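Local coordinates for antigen MTB48, Mycobacterial protein (Mycobacterium smegmatis, PDB 4WJ1) that is secreted through the ESX-1 type VII system and is probably involved in DNA conjugation, at least in the recipient strain, at residues A[16-21]-A[72-77]; A[20-25]-A[175-180]; A[64-69]-A[281-286]. All blocks are in the same frame, centred on the assembly; numbering follows the deposited sequence.

In the fold
From the N terminus, helix 12-22 first meets helix 40-96: interaction 1 (16-21 with 72-77) closes a loop of 50 residues inside the PE part. Interaction 2 starts from the same stretch, sharing H20 and E21, and reaches the C-terminal end of helix 154-178; its loop runs on much farther and joins PE to PPE. Interaction 3 returns to helix 40-96 at 64-69 and pairs it with 281-286, after helix 248-272; its span crosses those of both others. The centres lie 10 to 14 Å apart, and direct contacts link all three, among them K18 with H176 and A73 with I286.

Interaction 1: residues A[16-21]-A[72-77]; sequences ERKAHE and AAIRAA
Helix 16-21 and helix 72-77 run antiparallel, the axes of these short segments approaching to 8.7 Å with 164° between their directions, and the backbones come nearest at A19 and I74. Both belong to the PE domain of EspB, where the short N-terminal helix 12-22 lies against the long helix 40-96, part of the elongated helical bundle that PE and PPE form together. Between the helices the packing is small and apolar: A19 CB rests 3.8 Å from I74 CG2. The other branch of I74 goes to the neighbouring residue, with CD1 3.8 Å from K18 CG. Helix 187-230 adds C192 and Q196 against the same isoleucine, so this side of the contact is buried. K18 turns its amine away to E21 OE1, at 2.8 Å from NZ, and also to the backbone O of H176.

The more exposed side is held by a salt bridge. R75 starts with CG anti to the carbonyl carbon and stays extended to NE, which carries the guanidinium across to E16. Carboxylate and guanidinium are nearly coplanar, 14° apart. NE donates to E16 OE2 at 2.6 Å, taking its syn lone pair almost straight (163°), while the second bond, from NH2 to OE1, is weak at 3.3 Å. NH2 has another anionic partner in E23, so two carboxylates share this arginine and probably help fix its rotation. Beneath the charged pair, A19 CB sits over the centre of one guanidinium face, 3.6 Å from R75 CZ.

Interaction 2: residues A[20-25]-A[175-180]; sequences HECEST and RHFANP
S24 lies over one face of the H176 ring: its CB stands 3.7 Å from the ring centroid and only 6° off the normal, a CH-pi contact by position. Its OG is on the same face but offset toward the rim, 3.3 Å from H176 ND1. With OG anti to the carbonyl carbon, the hydroxyl turns back to E21 O and donates to it at 2.7 Å. E21 O also accepts from S24 N, so two bonds from one residue hold the turn at E21-S24 and probably help keep the serine against the ring. At the ring's edge, in its plane, a water lies 2.8 Å from H176 ND1 and donates to E21 OE2, bridging two side chains whose polar ends do not meet directly.

The pairing joins PE to PPE: the end of helix 12-22 meets the weakly bonded, kinked last turn of helix 154-178. C22 and F177 form its buried side. The sulfur approaches the ring obliquely, 64° off the normal, with SG 4.0 Å from CD1, and the backbone O of C22 is 3.4 Å from CE1. W203 and H173 also meet the phenylalanine ring, while I70 and A71 of helix 40-96 touch C22. Toward the other end, N179 faces E21 from the opposite direction, its amide plane turned 73° from the carboxylate and ND2 3.6 Å from OE2; the stronger polar partner of E21 is K18.

Interaction 3: residues A[64-69]-A[281-286]; sequences DREGER and GKPPSI
P283 opens the contact, its ring crossing the E66 side chain at about a right angle with CG 3.7 Å from E66 CG. Segment 281-286 is extended, follows helix 248-272 in the PPE part and is laid along one side of the long PE helix 40-96. W202 of helix 187-230 also packs on P283. At P284 the backbone does the touching, its carbonyl O lying against the aliphatic CG of E66.

S285 turns the contact polar. Its OG donates to E66 OE2 at 2.7 Å, arriving from above the carboxylate plane, 68° out of it. The glutamate is bent at chi2 (-50°), which brings its carboxylate round to both the serine and R69. E66 OE1 offers its syn lone pair to R69 NH1 at 2.9 Å.

I286 completes the run with its carbonyl. R69 grips this single oxygen end-on with two nitrogens: NH1 lies 2.9 Å from I286 O, on a lone pair in the carbonyl plane, and NH2 lies 3.2 Å from it, close to the C=O direction. The N-H...O angle of 138° at NH2 is consistent with both donors sharing one acceptor. The I286 side chain packs with CG2 3.6 Å from R69 NH1 and reaches A195 of helix 187-230 and A73. R69 NE bonds to P117 O, so backbone oxygens from two separate segments meet one guanidinium. The chemistry suggests that the charge of buried R69 is probably balanced by E66 of its own helix, and that the pair helps hold the irregular segment 281-286 against helix 40-96.

Interaction 1: residues A[16-21]-A[72-77]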
ATOM      1  N   GLU A  16      27.317   4.642  -6.930  1.00 44.58           N
ATOM      2  CA  GLU A  16      26.600   3.732  -7.828  1.00 49.18           C
ATOM      3  C   GLU A  16      25.855   2.665  -7.053  1.00 45.34           C
ATOM      4  O   GLU A  16      24.656   2.490  -7.253  1.00 51.45           O
ATOM      5  CB  GLU A  16      27.538   3.045  -8.817  1.00 59.62           C
ATOM      6  CG  GLU A  16      27.352   3.480 -10.257  1.00 64.84           C
ATOM      7  CD  GLU A  16      25.903   3.525 -10.683  1.00 60.22           C
ATOM      8  OE1 GLU A  16      25.210   2.495 -10.573  1.00 55.88           O
ATOM      9  OE2 GLU A  16      25.455   4.604 -11.128  1.00 57.88           O
ATOM     10  N   ARG A  17      26.565   1.953  -6.179  1.00 40.17           N
ATOM     11  CA  ARG A  17      25.949   0.906  -5.366  1.00 48.76           C
ATOM     12  C   ARG A  17      24.692   1.439  -4.699  1.00 44.16           C
ATOM     13  O   ARG A  17      23.670   0.769  -4.680  1.00 48.76           O
ATOM     14  CB  ARG A  17      26.924   0.363  -4.307  1.00 55.67           C
ATOM     15  CG  ARG A  17      27.832  -0.782  -4.786  1.00 58.38           C
ATOM     16  CD  ARG A  17      29.226  -0.788  -4.108  1.00 84.68           C
ATOM     17  NE  ARG A  17      29.220  -0.277  -2.732  1.00 89.82           N
ATOM     18  CZ  ARG A  17      30.311   0.088  -2.050  1.00 87.00           C
ATOM     19  NH1 ARG A  17      31.516   0.005  -2.607  1.00 83.27           N
ATOM     20  NH2 ARG A  17      30.201   0.536  -0.803  1.00 84.45           N
ATOM     21  N   LYS A  18      24.752   2.661  -4.190  1.00 38.86           N
ATOM     22  CA  LYS A  18      23.604   3.232  -3.494  1.00 36.53           C
ATOM     23  C   LYS A  18      22.471   3.609  -4.429  1.00 43.68           C
ATOM     24  O   LYS A  18      21.300   3.433  -4.087  1.00 47.76           O
ATOM     25  CB  LYS A  18      23.999   4.465  -2.700  1.00 34.50           C
ATOM     26  CG  LYS A  18      22.911   4.902  -1.754  1.00 37.59           C
ATOM     27  CD  LYS A  18      22.888   4.002  -0.526  1.00 43.18           C
ATOM     28  CE  LYS A  18      21.480   3.662  -0.107  1.00 46.52           C
ATOM     29  NZ  LYS A  18      21.103   2.345  -0.588  1.00 54.26           N
ATOM     30  N   ALA A  19      22.808   4.167  -5.588  1.00 37.16           N
ATOM     31  CA  ALA A  19      21.775   4.511  -6.552  1.00 38.33           C
ATOM     32  C   ALA A  19      21.119   3.206  -6.993  1.00 41.82           C
ATOM     33  O   ALA A  19      19.908   3.121  -7.182  1.00 42.42           O
ATOM     34  CB  ALA A  19      22.355   5.262  -7.733  1.00 36.50           C
ATOM     35  N   HIS A  20      21.941   2.177  -7.119  1.00 39.85           N
ATOM     36  CA  HIS A  20      21.473   0.871  -7.544  1.00 42.28           C
ATOM     37  C   HIS A  20      20.522   0.291  -6.501  1.00 43.78           C
ATOM     38  O   HIS A  20      19.445  -0.168  -6.858  1.00 43.92           O
ATOM     39  CB  HIS A  20      22.658  -0.060  -7.801  1.00 38.19           C
ATOM     40  CG  HIS A  20      22.265  -1.452  -8.148  1.00 44.73           C
ATOM     41  ND1 HIS A  20      21.724  -1.793  -9.369  1.00 54.37           N
ATOM     42  CD2 HIS A  20      22.332  -2.606  -7.436  1.00 45.65           C
ATOM     43  CE1 HIS A  20      21.470  -3.088  -9.396  1.00 49.68           C
ATOM     44  NE2 HIS A  20      21.839  -3.603  -8.234  1.00 48.80           N
ATOM     45  N   GLU A  21      20.890   0.347  -5.219  1.00 42.51           N
ATOM     46  CA  GLU A  21      20.000  -0.149  -4.165  1.00 42.14           C
ATOM     47  C   GLU A  21      18.670   0.582  -4.179  1.00 41.97           C
ATOM     48  O   GLU A  21      17.626  -0.030  -3.960  1.00 40.82           O
ATOM     49  CB  GLU A  21      20.611  -0.002  -2.774  1.00 40.19           C
ATOM     50  CG  GLU A  21      21.823  -0.857  -2.490  1.00 57.65           C
ATOM     51  CD  GLU A  21      22.429  -0.538  -1.124  1.00 74.03           C
ATOM     52  OE1 GLU A  21      23.133   0.491  -1.006  1.00 68.44           O
ATOM     53  OE2 GLU A  21      22.190  -1.307  -0.168  1.00 88.43           O
ATOM     54  N   ALA A  72      18.540   8.869  -9.129  1.00 30.91           N
ATOM     55  CA  ALA A  72      18.951   9.778 -10.171  1.00 37.65           C
ATOM     56  C   ALA A  72      19.707  10.957  -9.561  1.00 36.60           C
ATOM     57  O   ALA A  72      20.687  11.437 -10.128  1.00 40.98           O
ATOM     58  CB  ALA A  72      17.746  10.253 -10.962  1.00 38.01           C
ATOM     59  N   ALA A  73      19.250  11.399  -8.398  1.00 31.20           N
ATOM     60  CA  ALA A  73      19.880  12.501  -7.689  1.00 33.28           C
ATOM     61  C   ALA A  73      21.286  12.097  -7.282  1.00 38.08           C
ATOM     62  O   ALA A  73      22.231  12.869  -7.422  1.00 42.52           O
ATOM     63  CB  ALA A  73      19.061  12.888  -6.487  1.00 30.21           C
ATOM     64  N   ILE A  74      21.417  10.863  -6.804  1.00 33.50           N
ATOM     65  CA  ILE A  74      22.713  10.328  -6.419  1.00 33.13           C
ATOM     66  C   ILE A  74      23.627  10.280  -7.634  1.00 41.93           C
ATOM     67  O   ILE A  74      24.779  10.699  -7.568  1.00 44.35           O
ATOM     68  CB  ILE A  74      22.572   8.936  -5.787  1.00 29.77           C
ATOM     69  CG1 ILE A  74      22.068   9.070  -4.350  1.00 29.54           C
ATOM     70  CG2 ILE A  74      23.879   8.205  -5.776  1.00 30.33           C
ATOM     71  CD1 ILE A  74      21.540   7.758  -3.762  1.00 28.70           C
ATOM     72  N   ARG A  75      23.104   9.812  -8.764  1.00 34.35           N
ATOM     73  CA  ARG A  75      23.914   9.771  -9.975  1.00 34.20           C
ATOM     74  C   ARG A  75      24.269  11.160 -10.488  1.00 38.57           C
ATOM     75  O   ARG A  75      25.306  11.338 -11.128  1.00 45.21           O
ATOM     76  CB  ARG A  75      23.203   8.987 -11.066  1.00 40.39           C
ATOM     77  CG  ARG A  75      22.995   7.539 -10.668  1.00 43.58           C
ATOM     78  CD  ARG A  75      22.874   6.643 -11.852  1.00 39.02           C
ATOM     79  NE  ARG A  75      22.923   5.266 -11.405  1.00 43.63           N
ATOM     80  CZ  ARG A  75      21.849   4.519 -11.185  1.00 43.22           C
ATOM     81  NH1 ARG A  75      20.633   5.015 -11.395  1.00 37.52           N
ATOM     82  NH2 ARG A  75      21.999   3.275 -10.762  1.00 36.91           N
ATOM     83  N   ALA A  76      23.421  12.146 -10.220  1.00 33.76           N
ATOM     84  CA  ALA A  76      23.716  13.503 -10.671  1.00 37.24           C
ATOM     85  C   ALA A  76      24.869  14.044  -9.827  1.00 41.41           C
ATOM     86  O   ALA A  76      25.803  14.657 -10.337  1.00 47.28           O
ATOM     87  CB  ALA A  76      22.496  14.385 -10.577  1.00 34.18           C
ATOM     88  N   ALA A  77      24.805  13.779  -8.529  1.00 41.40           N
ATOM     89  CA  ALA A  77      25.897  14.098  -7.627  1.00 39.48           C
ATOM     90  C   ALA A  77      27.195  13.457  -8.105  1.00 43.05           C
ATOM     91  O   ALA A  77      28.209  14.129  -8.264  1.00 53.40           O
ATOM     92  CB  ALA A  77      25.566  13.639  -6.216  1.00 32.88           C
TER

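Interaction 2: residues A[20-25]-A[175-180]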
ATOM      1  N   HIS A  20      21.941   2.177  -7.119  1.00 39.85           N
ATOM      2  CA  HIS A  20      21.473   0.871  -7.544  1.00 42.28           C
ATOM      3  C   HIS A  20      20.522   0.291  -6.501  1.00 43.78           C
ATOM      4  O   HIS A  20      19.445  -0.168  -6.858  1.00 43.92           O
ATOM      5  CB  HIS A  20      22.658  -0.060  -7.801  1.00 38.19           C
ATOM      6  CG  HIS A  20      22.265  -1.452  -8.148  1.00 44.73           C
ATOM      7  ND1 HIS A  20      21.724  -1.793  -9.369  1.00 54.37           N
ATOM      8  CD2 HIS A  20      22.332  -2.606  -7.436  1.00 45.65           C
ATOM      9  CE1 HIS A  20      21.470  -3.088  -9.396  1.00 49.68           C
ATOM     10  NE2 HIS A  20      21.839  -3.603  -8.234  1.00 48.80           N
ATOM     11  N   GLU A  21      20.890   0.347  -5.219  1.00 42.51           N
ATOM     12  CA  GLU A  21      20.000  -0.149  -4.165  1.00 42.14           C
ATOM     13  C   GLU A  21      18.670   0.582  -4.179  1.00 41.97           C
ATOM     14  O   GLU A  21      17.626  -0.030  -3.960  1.00 40.82           O
ATOM     15  CB  GLU A  21      20.611  -0.002  -2.774  1.00 40.19           C
ATOM     16  CG  GLU A  21      21.823  -0.857  -2.490  1.00 57.65           C
ATOM     17  CD  GLU A  21      22.429  -0.538  -1.124  1.00 74.03           C
ATOM     18  OE1 GLU A  21      23.133   0.491  -1.006  1.00 68.44           O
ATOM     19  OE2 GLU A  21      22.190  -1.307  -0.168  1.00 88.43           O
ATOM     20  N   CYS A  22      18.717   1.889  -4.420  1.00 34.97           N
ATOM     21  CA  CYS A  22      17.508   2.698  -4.496  1.00 34.25           C
ATOM     22  C   CYS A  22      16.569   2.275  -5.609  1.00 39.19           C
ATOM     23  O   CYS A  22      15.392   2.611  -5.574  1.00 39.40           O
ATOM     24  CB  CYS A  22      17.865   4.163  -4.702  1.00 34.02           C
ATOM     25  SG  CYS A  22      18.541   4.899  -3.235  1.00 39.73           S
ATOM     26  N   GLU A  23      17.105   1.571  -6.604  1.00 35.40           N
ATOM     27  CA  GLU A  23      16.333   1.116  -7.751  1.00 37.25           C
ATOM     28  C   GLU A  23      15.836  -0.329  -7.566  1.00 42.26           C
ATOM     29  O   GLU A  23      15.303  -0.931  -8.495  1.00 40.04           O
ATOM     30  CB  GLU A  23      17.183   1.222  -9.024  1.00 37.81           C
ATOM     31  CG  GLU A  23      17.339   2.651  -9.528  1.00 48.06           C
ATOM     32  CD  GLU A  23      18.235   2.760 -10.754  1.00 49.80           C
ATOM     33  OE1 GLU A  23      19.272   2.048 -10.833  1.00 37.87           O
ATOM     34  OE2 GLU A  23      17.877   3.556 -11.648  1.00 57.74           O
ATOM     35  N   SER A  24      16.034  -0.876  -6.370  1.00 38.83           N
ATOM     36  CA  SER A  24      15.650  -2.243  -6.070  1.00 39.69           C
ATOM     37  C   SER A  24      14.195  -2.492  -6.441  1.00 38.44           C
ATOM     38  O   SER A  24      13.307  -1.732  -6.075  1.00 38.81           O
ATOM     39  CB  SER A  24      15.867  -2.561  -4.588  1.00 38.80           C
ATOM     40  OG  SER A  24      17.245  -2.661  -4.282  1.00 50.85           O
ATOM     41  N   THR A  25      13.960  -3.561  -7.185  1.00 43.93           N
ATOM     42  CA  THR A  25      12.611  -3.894  -7.591  1.00 36.66           C
ATOM     43  C   THR A  25      11.776  -4.275  -6.398  1.00 29.83           C
ATOM     44  O   THR A  25      12.151  -5.142  -5.619  1.00 43.63           O
ATOM     45  CB  THR A  25      12.604  -5.024  -8.591  1.00 38.55           C
ATOM     46  OG1 THR A  25      13.371  -4.621  -9.721  1.00 43.48           O
ATOM     47  CG2 THR A  25      11.182  -5.309  -9.045  1.00 47.27           C
ATOM     48  N   ARG A 175      14.302  -1.004   3.800  1.00 40.11           N
ATOM     49  CA  ARG A 175      15.682  -1.107   4.266  1.00 38.29           C
ATOM     50  C   ARG A 175      16.688  -0.897   3.144  1.00 39.15           C
ATOM     51  O   ARG A 175      17.859  -0.656   3.412  1.00 41.17           O
ATOM     52  CB  ARG A 175      15.917  -2.460   4.942  1.00 34.86           C
ATOM     53  CG  ARG A 175      15.047  -2.672   6.174  1.00 36.69           C
ATOM     54  CD  ARG A 175      15.335  -3.989   6.882  1.00 45.41           C
ATOM     55  NE  ARG A 175      14.333  -4.253   7.914  1.00 54.37           N
ATOM     56  CZ  ARG A 175      13.373  -5.176   7.827  1.00 53.72           C
ATOM     57  NH1 ARG A 175      13.276  -5.954   6.763  1.00 52.13           N
ATOM     58  NH2 ARG A 175      12.507  -5.336   8.816  1.00 55.92           N
ATOM     59  N   HIS A 176      16.242  -0.976   1.889  1.00 44.86           N
ATOM     60  CA  HIS A 176      17.138  -0.684   0.762  1.00 42.42           C
ATOM     61  C   HIS A 176      17.574   0.777   0.786  1.00 43.77           C
ATOM     62  O   HIS A 176      18.559   1.145   0.150  1.00 43.81           O
ATOM     63  CB  HIS A 176      16.470  -0.991  -0.587  1.00 39.74           C
ATOM     64  CG  HIS A 176      16.257  -2.458  -0.843  1.00 51.16           C
ATOM     65  ND1 HIS A 176      17.294  -3.328  -1.101  1.00 60.28           N
ATOM     66  CD2 HIS A 176      15.125  -3.198  -0.881  1.00 52.81           C
ATOM     67  CE1 HIS A 176      16.812  -4.547  -1.279  1.00 59.38           C
ATOM     68  NE2 HIS A 176      15.501  -4.497  -1.146  1.00 58.00           N
ATOM     69  N   PHE A 177      16.831   1.602   1.518  1.00 36.63           N
ATOM     70  CA  PHE A 177      17.015   3.039   1.480  1.00 37.77           C
ATOM     71  C   PHE A 177      17.644   3.546   2.759  1.00 45.56           C
ATOM     72  O   PHE A 177      18.229   4.621   2.775  1.00 49.96           O
ATOM     73  CB  PHE A 177      15.673   3.745   1.240  1.00 33.15           C
ATOM     74  CG  PHE A 177      14.998   3.311  -0.010  1.00 38.43           C
ATOM     75  CD1 PHE A 177      15.273   3.934  -1.204  1.00 37.65           C
ATOM     76  CD2 PHE A 177      14.121   2.226  -0.004  1.00 43.00           C
ATOM     77  CE1 PHE A 177      14.665   3.503  -2.380  1.00 39.53           C
ATOM     78  CE2 PHE A 177      13.515   1.794  -1.168  1.00 38.77           C
ATOM     79  CZ  PHE A 177      13.786   2.438  -2.358  1.00 38.82           C
ATOM     80  N   ALA A 178      17.539   2.761   3.827  1.00 42.17           N
ATOM     81  CA  ALA A 178      17.851   3.268   5.159  1.00 38.32           C
ATOM     82  C   ALA A 178      19.321   3.641   5.359  1.00 39.81           C
ATOM     83  O   ALA A 178      19.629   4.526   6.138  1.00 43.19           O
ATOM     84  CB  ALA A 178      17.442   2.257   6.200  1.00 33.53           C
ATOM     85  N   ASN A 179      20.217   2.955   4.667  1.00 41.39           N
ATOM     86  CA  ASN A 179      21.640   3.106   4.892  1.00 41.02           C
ATOM     87  C   ASN A 179      22.238   4.131   3.937  1.00 44.59           C
ATOM     88  O   ASN A 179      21.984   4.082   2.749  1.00 49.27           O
ATOM     89  CB  ASN A 179      22.346   1.755   4.733  1.00 46.98           C
ATOM     90  CG  ASN A 179      22.117   1.128   3.341  1.00 65.31           C
ATOM     91  OD1 ASN A 179      20.978   1.039   2.850  1.00 62.05           O
ATOM     92  ND2 ASN A 179      23.206   0.701   2.702  1.00 68.08           N
ATOM     93  N   PRO A 180      23.026   5.075   4.461  1.00 36.89           N
ATOM     94  CA  PRO A 180      23.738   6.023   3.605  1.00 41.28           C
ATOM     95  C   PRO A 180      24.823   5.358   2.771  1.00 39.37           C
ATOM     96  O   PRO A 180      25.432   4.421   3.256  1.00 43.56           O
ATOM     97  CB  PRO A 180      24.380   7.001   4.613  1.00 41.78           C
ATOM     98  CG  PRO A 180      23.577   6.851   5.860  1.00 47.71           C
ATOM     99  CD  PRO A 180      23.120   5.424   5.888  1.00 43.60           C
TER
HETATM  100  O   HOH W   1      19.925  -2.652  -0.586  1.00 53.63           O

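Interaction 3: residues A[64-69]-A[281-286]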
ATOM      1  N   ASP A  64       7.727   4.004  -5.636  1.00 24.33           N
ATOM      2  CA  ASP A  64       8.718   3.541  -6.606  1.00 28.93           C
ATOM      3  C   ASP A  64       9.370   4.699  -7.355  1.00 35.28           C
ATOM      4  O   ASP A  64      10.572   4.692  -7.580  1.00 40.17           O
ATOM      5  CB  ASP A  64       8.082   2.589  -7.617  1.00 30.26           C
ATOM      6  CG  ASP A  64       7.658   1.252  -6.994  1.00 38.34           C
ATOM      7  OD1 ASP A  64       8.159   0.907  -5.902  1.00 37.30           O
ATOM      8  OD2 ASP A  64       6.842   0.534  -7.619  1.00 35.73           O
ATOM      9  N   ARG A  65       8.567   5.690  -7.731  1.00 28.26           N
ATOM     10  CA  ARG A  65       9.054   6.814  -8.498  1.00 29.52           C
ATOM     11  C   ARG A  65      10.106   7.540  -7.670  1.00 35.40           C
ATOM     12  O   ARG A  65      11.182   7.860  -8.157  1.00 40.83           O
ATOM     13  CB  ARG A  65       7.905   7.750  -8.878  1.00 33.21           C
ATOM     14  CG  ARG A  65       8.363   9.066  -9.483  1.00 31.05           C
ATOM     15  CD  ARG A  65       9.308   8.821 -10.647  1.00 34.37           C
ATOM     16  NE  ARG A  65       8.633   8.210 -11.791  1.00 42.47           N
ATOM     17  CZ  ARG A  65       7.791   8.854 -12.594  1.00 43.57           C
ATOM     18  NH1 ARG A  65       7.511  10.130 -12.380  1.00 47.57           N
ATOM     19  NH2 ARG A  65       7.227   8.226 -13.610  1.00 44.05           N
ATOM     20  N   GLU A  66       9.797   7.747  -6.396  1.00 25.96           N
ATOM     21  CA  GLU A  66      10.706   8.406  -5.487  1.00 31.95           C
ATOM     22  C   GLU A  66      12.035   7.684  -5.306  1.00 39.15           C
ATOM     23  O   GLU A  66      13.085   8.325  -5.210  1.00 38.48           O
ATOM     24  CB  GLU A  66      10.013   8.605  -4.153  1.00 25.57           C
ATOM     25  CG  GLU A  66       8.859   9.610  -4.286  1.00 39.35           C
ATOM     26  CD  GLU A  66       9.258  10.939  -4.997  1.00 54.22           C
ATOM     27  OE1 GLU A  66      10.455  11.346  -4.948  1.00 50.14           O
ATOM     28  OE2 GLU A  66       8.359  11.575  -5.609  1.00 42.31           O
ATOM     29  N   GLY A  67      11.997   6.360  -5.289  1.00 30.04           N
ATOM     30  CA  GLY A  67      13.214   5.592  -5.142  1.00 30.01           C
ATOM     31  C   GLY A  67      14.087   5.866  -6.342  1.00 38.08           C
ATOM     32  O   GLY A  67      15.291   6.083  -6.216  1.00 47.92           O
ATOM     33  N   GLU A  68      13.456   5.896  -7.511  1.00 34.50           N
ATOM     34  CA  GLU A  68      14.165   6.176  -8.751  1.00 35.56           C
ATOM     35  C   GLU A  68      14.698   7.603  -8.787  1.00 39.31           C
ATOM     36  O   GLU A  68      15.729   7.853  -9.393  1.00 39.51           O
ATOM     37  CB  GLU A  68      13.252   5.930  -9.945  1.00 33.29           C
ATOM     38  CG  GLU A  68      12.824   4.481 -10.076  1.00 47.33           C
ATOM     39  CD  GLU A  68      11.605   4.321 -10.952  1.00 61.60           C
ATOM     40  OE1 GLU A  68      10.939   3.266 -10.845  1.00 67.68           O
ATOM     41  OE2 GLU A  68      11.321   5.255 -11.740  1.00 67.23           O
ATOM     42  N   ARG A  69      13.991   8.529  -8.144  1.00 27.76           N
ATOM     43  CA  ARG A  69      14.418   9.920  -8.130  1.00 32.03           C
ATOM     44  C   ARG A  69      15.648  10.097  -7.246  1.00 35.98           C
ATOM     45  O   ARG A  69      16.586  10.801  -7.618  1.00 39.98           O
ATOM     46  CB  ARG A  69      13.285  10.837  -7.669  1.00 28.45           C
ATOM     47  CG  ARG A  69      12.094  10.818  -8.605  1.00 30.70           C
ATOM     48  CD  ARG A  69      11.050  11.853  -8.237  1.00 30.33           C
ATOM     49  NE  ARG A  69      11.584  13.193  -8.419  1.00 35.10           N
ATOM     50  CZ  ARG A  69      11.931  14.002  -7.425  1.00 36.28           C
ATOM     51  NH1 ARG A  69      11.783  13.613  -6.165  1.00 38.61           N
ATOM     52  NH2 ARG A  69      12.414  15.207  -7.695  1.00 33.85           N
ATOM     53  N   GLY A 281      -0.459   8.357   3.181  1.00 37.34           N
ATOM     54  CA  GLY A 281       0.138   9.576   2.682  1.00 37.12           C
ATOM     55  C   GLY A 281       1.067   9.292   1.518  1.00 41.51           C
ATOM     56  O   GLY A 281       1.679   8.223   1.437  1.00 42.66           O
ATOM     57  N   LYS A 282       1.164  10.255   0.609  1.00 42.47           N
ATOM     58  CA  LYS A 282       2.111  10.193  -0.491  1.00 39.45           C
ATOM     59  C   LYS A 282       3.529   9.998   0.047  1.00 40.80           C
ATOM     60  O   LYS A 282       3.810  10.324   1.205  1.00 42.60           O
ATOM     61  CB  LYS A 282       2.029  11.475  -1.323  1.00 43.84           C
ATOM     62  CG  LYS A 282       2.681  12.660  -0.632  1.00 44.25           C
ATOM     63  CD  LYS A 282       2.405  13.992  -1.323  1.00 54.45           C
ATOM     64  CE  LYS A 282       3.217  15.118  -0.663  1.00 52.14           C
ATOM     65  NZ  LYS A 282       4.707  14.830  -0.654  1.00 47.51           N
ATOM     66  N   PRO A 283       4.431   9.474  -0.788  1.00 33.04           N
ATOM     67  CA  PRO A 283       5.835   9.349  -0.379  1.00 32.66           C
ATOM     68  C   PRO A 283       6.567  10.695  -0.348  1.00 34.69           C
ATOM     69  O   PRO A 283       6.102  11.674  -0.930  1.00 39.48           O
ATOM     70  CB  PRO A 283       6.422   8.446  -1.457  1.00 35.82           C
ATOM     71  CG  PRO A 283       5.624   8.781  -2.666  1.00 37.27           C
ATOM     72  CD  PRO A 283       4.211   8.961  -2.147  1.00 36.39           C
ATOM     73  N   PRO A 284       7.714  10.752   0.338  1.00 34.73           N
ATOM     74  CA  PRO A 284       8.477  12.002   0.294  1.00 38.49           C
ATOM     75  C   PRO A 284       9.178  12.135  -1.051  1.00 44.23           C
ATOM     76  O   PRO A 284       9.597  11.130  -1.636  1.00 43.67           O
ATOM     77  CB  PRO A 284       9.485  11.844   1.432  1.00 34.95           C
ATOM     78  CG  PRO A 284       9.727  10.361   1.471  1.00 36.12           C
ATOM     79  CD  PRO A 284       8.379   9.732   1.171  1.00 33.12           C
ATOM     80  N   SER A 285       9.287  13.357  -1.548  1.00 43.50           N
ATOM     81  CA  SER A 285       9.981  13.581  -2.801  1.00 39.88           C
ATOM     82  C   SER A 285      11.264  14.318  -2.488  1.00 44.79           C
ATOM     83  O   SER A 285      11.229  15.379  -1.876  1.00 53.23           O
ATOM     84  CB  SER A 285       9.110  14.370  -3.786  1.00 41.24           C
ATOM     85  OG  SER A 285       7.881  13.701  -4.038  1.00 57.69           O
ATOM     86  N   ILE A 286      12.401  13.747  -2.873  1.00 43.46           N
ATOM     87  CA  ILE A 286      13.673  14.437  -2.683  1.00 40.45           C
ATOM     88  C   ILE A 286      13.725  15.669  -3.573  1.00 39.55           C
ATOM     89  O   ILE A 286      13.147  15.688  -4.663  1.00 40.46           O
ATOM     90  CB  ILE A 286      14.871  13.532  -3.004  1.00 38.91           C
ATOM     91  CG1 ILE A 286      16.158  14.156  -2.471  1.00 34.78           C
ATOM     92  CG2 ILE A 286      14.965  13.288  -4.499  1.00 33.56           C
ATOM     93  CD1 ILE A 286      17.352  13.345  -2.741  1.00 33.80           C
TER